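Local coordinates for HIT domain-containing protein (Leishmania major, PDB 3KSV), which is of unknown function but, as a zinc-binding member of the histidine triad family, probably binds nucleotides and may act as a hydrolase or transferase, at residues Val28-Lys33 with Ile51-Ala56; Asn41-Gly46 with His110-Thr115. All blocks are in the same frame, centred on the assembly; numbering follows the deposited sequence.

Contact 1 (Val28-Lys33 with Ile51-Ala56); sequences VAETSK and IPKEHA. With ZN (zinc ion), chain B.
The turn joining strands 27-30 and 34-38 is held by K53, which lies just ahead of the metal ligand H55 in the chain. The ammonium group of K53 reaches the carbonyls of that turn: NZ lies in the carbonyl plane of T31 O with a C=O...N angle of 158°, though the 2.5 Å between K53 NZ and T31 O is doubtfully short, and it makes a weak bond of 3.1 Å to S32 O. K53 NZ and E30 OE2 form a salt bridge (3.2 Å), whose hydrogen bond is weak. The K53 chain is extended beyond CG and passes over the turn, meeting the E30 side chain at about a right angle, with K53 CD 3.2 Å from S32 O. Two carbonyls and a carboxylate would thus be expected to stabilise the positive charge. The partner strands 27-30 and 48-52 flank strand 34-38 in the antiparallel sheet of the HIT fold, and the contact closes across its end. There K53 N hydrogen-bonds to K33 O at 2.9 Å; a water links K33 O to E54 N. On the turn, T31 OG1 hydrogen-bonds to D69 OD2 of helix 64-82. Farther along, H55 ND1 binds zinc at 2.0 Å, and C13, C16 and H106 complete the site; P52 O accepts a bond from H106 NE2.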
loop_
_atom_site.group_PDB
_atom_site.type_symbol
_atom_site.label_atom_id
_atom_site.label_comp_id
_atom_site.label_asym_id
_atom_site.label_seq_id
_atom_site.Cartn_x
_atom_site.Cartn_y
_atom_site.Cartn_z
ATOM N N VAL A 28 -4.647 17.675 -3.930
ATOM C CA VAL A 28 -3.644 17.773 -2.835
ATOM C C VAL A 28 -2.191 17.744 -3.373
ATOM O O VAL A 28 -1.266 18.332 -2.791
ATOM C CB VAL A 28 -3.894 16.654 -1.767
ATOM C CG1 VAL A 28 -2.697 16.448 -0.853
ATOM C CG2 VAL A 28 -5.153 16.980 -0.960
ATOM N N ALA A 29 -1.998 17.070 -4.497
ATOM C CA ALA A 29 -0.715 17.036 -5.180
ATOM C C ALA A 29 -0.939 16.437 -6.563
ATOM O O ALA A 29 -1.938 15.745 -6.798
ATOM C CB ALA A 29 0.290 16.223 -4.398
ATOM N N GLU A 30 -0.026 16.744 -7.477
ATOM C CA GLU A 30 -0.082 16.242 -8.841
ATOM C C GLU A 30 1.343 16.110 -9.348
ATOM O O GLU A 30 2.157 16.993 -9.146
ATOM C CB GLU A 30 -0.898 17.177 -9.734
ATOM C CG GLU A 30 -1.022 16.691 -11.188
ATOM C CD GLU A 30 -1.957 17.534 -12.076
ATOM O OE1 GLU A 30 -2.362 18.658 -11.681
ATOM O OE2 GLU A 30 -2.276 17.061 -13.202
ATOM N N THR A 31 1.657 14.965 -9.940
ATOM C CA THR A 31 2.968 14.736 -10.521
ATOM C C THR A 31 2.690 14.365 -11.959
ATOM O O THR A 31 1.535 14.372 -12.386
ATOM C CB THR A 31 3.762 13.620 -9.761
ATOM O OG1 THR A 31 3.070 12.375 -9.856
ATOM C CG2 THR A 31 3.924 13.971 -8.285
ATOM N N SER A 32 3.726 14.035 -12.718
ATOM C CA SER A 32 3.506 13.656 -14.110
ATOM C C SER A 32 2.553 12.456 -14.246
ATOM O O SER A 32 1.666 12.463 -15.102
ATOM C CB SER A 32 4.835 13.358 -14.794
ATOM O OG SER A 32 5.645 12.556 -13.959
ATOM N N LYS A 33 2.701 11.450 -13.389
ATOM C CA LYS A 33 1.976 10.184 -13.573
ATOM C C LYS A 33 0.910 9.883 -12.523
ATOM O O LYS A 33 0.216 8.877 -12.650
ATOM C CB LYS A 33 2.979 9.018 -13.652
ATOM C CG LYS A 33 3.788 8.969 -14.946
ATOM C CD LYS A 33 2.915 8.485 -16.103
ATOM C CE LYS A 33 3.675 8.403 -17.428
ATOM N NZ LYS A 33 2.902 7.622 -18.464
ATOM N N ILE A 51 -3.679 8.178 -6.500
ATOM C CA ILE A 51 -4.034 7.375 -7.668
ATOM C C ILE A 51 -3.087 7.624 -8.852
ATOM O O ILE A 51 -2.562 8.728 -9.008
ATOM C CB ILE A 51 -5.496 7.643 -8.121
ATOM C CG1 ILE A 51 -5.626 9.011 -8.747
ATOM C CG2 ILE A 51 -6.477 7.527 -6.939
ATOM C CD1 ILE A 51 -6.892 9.158 -9.560
ATOM N N PRO A 52 -2.865 6.600 -9.694
ATOM C CA PRO A 52 -2.212 6.881 -10.956
ATOM C C PRO A 52 -3.161 7.601 -11.904
ATOM O O PRO A 52 -4.373 7.386 -11.862
ATOM C CB PRO A 52 -1.889 5.485 -11.481
ATOM C CG PRO A 52 -2.989 4.653 -10.967
ATOM C CD PRO A 52 -3.236 5.181 -9.587
ATOM N N LYS A 53 -2.616 8.460 -12.751
ATOM C CA LYS A 53 -3.415 9.088 -13.794
ATOM C C LYS A 53 -3.909 8.053 -14.818
ATOM O O LYS A 53 -5.027 8.159 -15.312
ATOM C CB LYS A 53 -2.618 10.195 -14.482
ATOM C CG LYS A 53 -2.489 11.476 -13.643
ATOM C CD LYS A 53 -1.434 12.417 -14.236
ATOM C CE LYS A 53 -1.523 13.830 -13.681
ATOM N NZ LYS A 53 -0.327 14.647 -14.059
ATOM N N GLU A 54 -3.089 7.043 -15.099
ATOM C CA GLU A 54 -3.447 5.959 -16.026
ATOM C C GLU A 54 -4.625 5.167 -15.451
ATOM O O GLU A 54 -4.654 4.890 -14.248
ATOM C CB GLU A 54 -2.228 5.018 -16.228
ATOM C CG GLU A 54 -2.417 3.871 -17.256
ATOM C CD GLU A 54 -1.416 2.681 -17.084
ATOM O OE1 GLU A 54 -0.422 2.764 -16.291
ATOM O OE2 GLU A 54 -1.651 1.640 -17.754
ATOM N N HIS A 55 -5.594 4.803 -16.292
ATOM C CA HIS A 55 -6.665 3.902 -15.847
ATOM C C HIS A 55 -6.151 2.460 -15.813
ATOM O O HIS A 55 -6.295 1.713 -16.785
ATOM C CB HIS A 55 -7.934 3.998 -16.719
ATOM C CG HIS A 55 -9.082 3.174 -16.206
ATOM N ND1 HIS A 55 -9.927 3.604 -15.205
ATOM C CD2 HIS A 55 -9.503 1.930 -16.543
ATOM C CE1 HIS A 55 -10.818 2.663 -14.950
ATOM N NE2 HIS A 55 -10.589 1.640 -15.753
ATOM N N ALA A 56 -5.544 2.086 -14.691
ATOM C CA ALA A 56 -5.214 0.681 -14.398
ATOM C C ALA A 56 -6.251 0.199 -13.399
ATOM O O ALA A 56 -6.461 0.838 -12.378
ATOM C CB ALA A 56 -3.832 0.571 -13.810
HETATM ZN ZN ZN B . -10.373 5.187 -14.094
HETATM O O HOH W 1 -0.204 6.946 -14.429
#

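Contact 2 (Asn41-Gly46 with His110-Thr115); sequences NPLSRG and HIIPKT
With chi1 at 59°, the hydroxyl of S44 sits between its own backbone N and carbonyl carbon and faces P113, while in I112 a chi1 of -51° sets CG2 anti to the backbone N and turns this methyl toward L43 and S44. S44 OG donates to P113 O at 2.7 Å, from a position tilted slightly from the carbonyl plane and at a C=O...O angle of 131°. S44 OG also rests against the apolar side of the strand, 3.4 Å from I112 CG2 and from P113 CD. Being a proline, P113 has no N-H to offer, and its ring serves as a packing surface instead, lying against the R45-G46 backbone: P113 CG approaches R45 O to 3.2 Å and G46 C to 3.6 Å. G46, which has a positive phi and no side chain, packs its backbone closely on the proline ring. The loop lies between strands 34-38 and 48-52 of the HIT sheet, and strand 109-114, next to 48-52, carries the end of the predicted histidine triad motif; residues 43-46 run roughly perpendicular to 111-115. Beside the serine, L43 and I112 meet obliquely along two apolar approaches, L43 CB to I112 CG2 and L43 CD1 to I112 CD1, both 4.0 Å. At the other end, T115 CG2 comes within 4.4 Å of S44 CB. The second subunit borders this loop: its D138 forms a salt bridge with R45 NE, its Y142 a hydrogen bond with G46 O, and its W125 meets the H110 ring edge-to-face.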
loop_
_atom_site.group_PDB
_atom_site.type_symbol
_atom_site.label_atom_id
_atom_site.label_comp_id
_atom_site.label_asym_id
_atom_site.label_seq_id
_atom_site.Cartn_x
_atom_site.Cartn_y
_atom_site.Cartn_z
ATOM N N ASN A 41 -15.563 10.244 1.428
ATOM C CA ASN A 41 -16.213 9.235 2.288
ATOM C C ASN A 41 -15.176 8.591 3.201
ATOM O O ASN A 41 -14.905 7.388 3.077
ATOM C CB ASN A 41 -16.867 8.128 1.451
ATOM C CG ASN A 41 -18.033 8.618 0.623
ATOM O OD1 ASN A 41 -18.098 8.354 -0.585
ATOM N ND2 ASN A 41 -18.970 9.320 1.263
ATOM N N PRO A 42 -14.577 9.388 4.103
ATOM C CA PRO A 42 -13.434 8.955 4.905
ATOM C C PRO A 42 -13.799 8.000 6.030
ATOM O O PRO A 42 -14.916 8.062 6.528
ATOM C CB PRO A 42 -12.948 10.267 5.516
ATOM C CG PRO A 42 -14.175 11.062 5.689
ATOM C CD PRO A 42 -15.006 10.751 4.481
ATOM N N LEU A 43 -12.847 7.162 6.452
ATOM C CA LEU A 43 -12.987 6.337 7.656
ATOM C C LEU A 43 -12.535 7.088 8.898
ATOM O O LEU A 43 -12.840 6.688 10.024
ATOM C CB LEU A 43 -12.137 5.077 7.550
ATOM C CG LEU A 43 -12.420 4.081 6.433
ATOM C CD1 LEU A 43 -11.495 2.909 6.646
ATOM C CD2 LEU A 43 -13.873 3.644 6.379
ATOM N N SER A 44 -11.779 8.157 8.672
ATOM C CA SER A 44 -11.246 8.998 9.732
ATOM C C SER A 44 -10.922 10.353 9.117
ATOM O O SER A 44 -10.806 10.485 7.895
ATOM C CB SER A 44 -9.986 8.369 10.313
ATOM O OG SER A 44 -9.019 8.201 9.294
ATOM N N ARG A 45 -10.798 11.359 9.965
ATOM C CA ARG A 45 -10.447 12.708 9.541
ATOM C C ARG A 45 -9.032 12.732 8.928
ATOM O O ARG A 45 -8.087 12.239 9.538
ATOM C CB ARG A 45 -10.557 13.639 10.767
ATOM C CG ARG A 45 -10.131 15.077 10.562
ATOM C CD ARG A 45 -11.062 15.859 9.672
ATOM N NE ARG A 45 -10.443 17.144 9.349
ATOM C CZ ARG A 45 -10.486 18.251 10.101
ATOM N NH1 ARG A 45 -11.171 18.305 11.251
ATOM N NH2 ARG A 45 -9.854 19.342 9.668
ATOM N N GLY A 46 -8.904 13.279 7.712
ATOM C CA GLY A 46 -7.610 13.364 6.994
ATOM C C GLY A 46 -7.284 12.204 6.051
ATOM O O GLY A 46 -6.190 12.139 5.497
ATOM N N HIS A 110 -5.377 4.197 -0.390
ATOM C CA HIS A 110 -5.913 4.933 0.736
ATOM C C HIS A 110 -4.748 5.177 1.712
ATOM O O HIS A 110 -3.963 4.240 1.978
ATOM C CB HIS A 110 -6.968 4.086 1.456
ATOM C CG HIS A 110 -8.142 3.673 0.609
ATOM N ND1 HIS A 110 -9.326 4.370 0.596
ATOM C CD2 HIS A 110 -8.339 2.584 -0.179
ATOM C CE1 HIS A 110 -10.188 3.749 -0.189
ATOM N NE2 HIS A 110 -9.614 2.662 -0.674
ATOM N N ILE A 111 -4.635 6.408 2.232
ATOM C CA ILE A 111 -3.797 6.693 3.417
ATOM C C ILE A 111 -4.723 7.153 4.525
ATOM O O ILE A 111 -5.281 8.249 4.445
ATOM C CB ILE A 111 -2.663 7.725 3.176
ATOM C CG1 ILE A 111 -1.916 7.468 1.846
ATOM C CG2 ILE A 111 -1.631 7.663 4.355
ATOM C CD1 ILE A 111 -2.718 7.813 0.593
ATOM N N ILE A 112 -4.920 6.299 5.538
ATOM C CA ILE A 112 -6.025 6.452 6.500
ATOM C C ILE A 112 -5.470 6.694 7.900
ATOM O O ILE A 112 -4.887 5.775 8.482
ATOM C CB ILE A 112 -6.931 5.194 6.554
ATOM C CG1 ILE A 112 -7.399 4.752 5.159
ATOM C CG2 ILE A 112 -8.163 5.461 7.391
ATOM C CD1 ILE A 112 -7.788 3.303 5.096
ATOM N N PRO A 113 -5.634 7.928 8.454
ATOM C CA PRO A 113 -5.194 8.233 9.820
ATOM C C PRO A 113 -5.854 7.315 10.827
ATOM O O PRO A 113 -7.043 7.005 10.689
ATOM C CB PRO A 113 -5.677 9.667 10.042
ATOM C CG PRO A 113 -5.720 10.249 8.655
ATOM C CD PRO A 113 -6.109 9.135 7.754
ATOM N N LYS A 114 -5.073 6.857 11.800
ATOM C CA LYS A 114 -5.582 6.025 12.883
ATOM C C LYS A 114 -5.403 6.830 14.145
ATOM O O LYS A 114 -4.368 6.787 14.820
ATOM C CB LYS A 114 -4.844 4.674 12.975
ATOM C CG LYS A 114 -5.481 3.682 13.972
ATOM C CD LYS A 114 -6.829 3.180 13.444
ATOM C CE LYS A 114 -7.452 2.075 14.263
ATOM N NZ LYS A 114 -6.502 0.969 14.499
ATOM N N THR A 115 -6.436 7.592 14.444
ATOM C CA THR A 115 -6.408 8.507 15.555
ATOM C C THR A 115 -6.819 7.750 16.809
ATOM O O THR A 115 -6.439 8.108 17.907
ATOM C CB THR A 115 -7.281 9.777 15.255
ATOM O OG1 THR A 115 -7.763 10.325 16.475
ATOM C CG2 THR A 115 -8.480 9.485 14.320
#

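How the contacts relate
Contact 1 is largely a surface contact and contact 2 a buried one, yet both draw on the same antiparallel sheet, whose strands 48-52 and 109-114 are neighbours. Their centres are about 20 Å apart and they do not touch; along the chain their segments alternate. The chemistry follows the setting: at 28-33 with 51-56 a lysine ammonium is shared among carbonyls and a carboxylate, whereas at 41-46 with 110-115 a single serine hydroxyl bond lies among proline, leucine and isoleucine groups. Contact 1 holds the zinc ligand H55, while contact 2 holds H110, the last residue of the predicted histidine triad motif. Both reach the second subunit, contact 2 far more extensively.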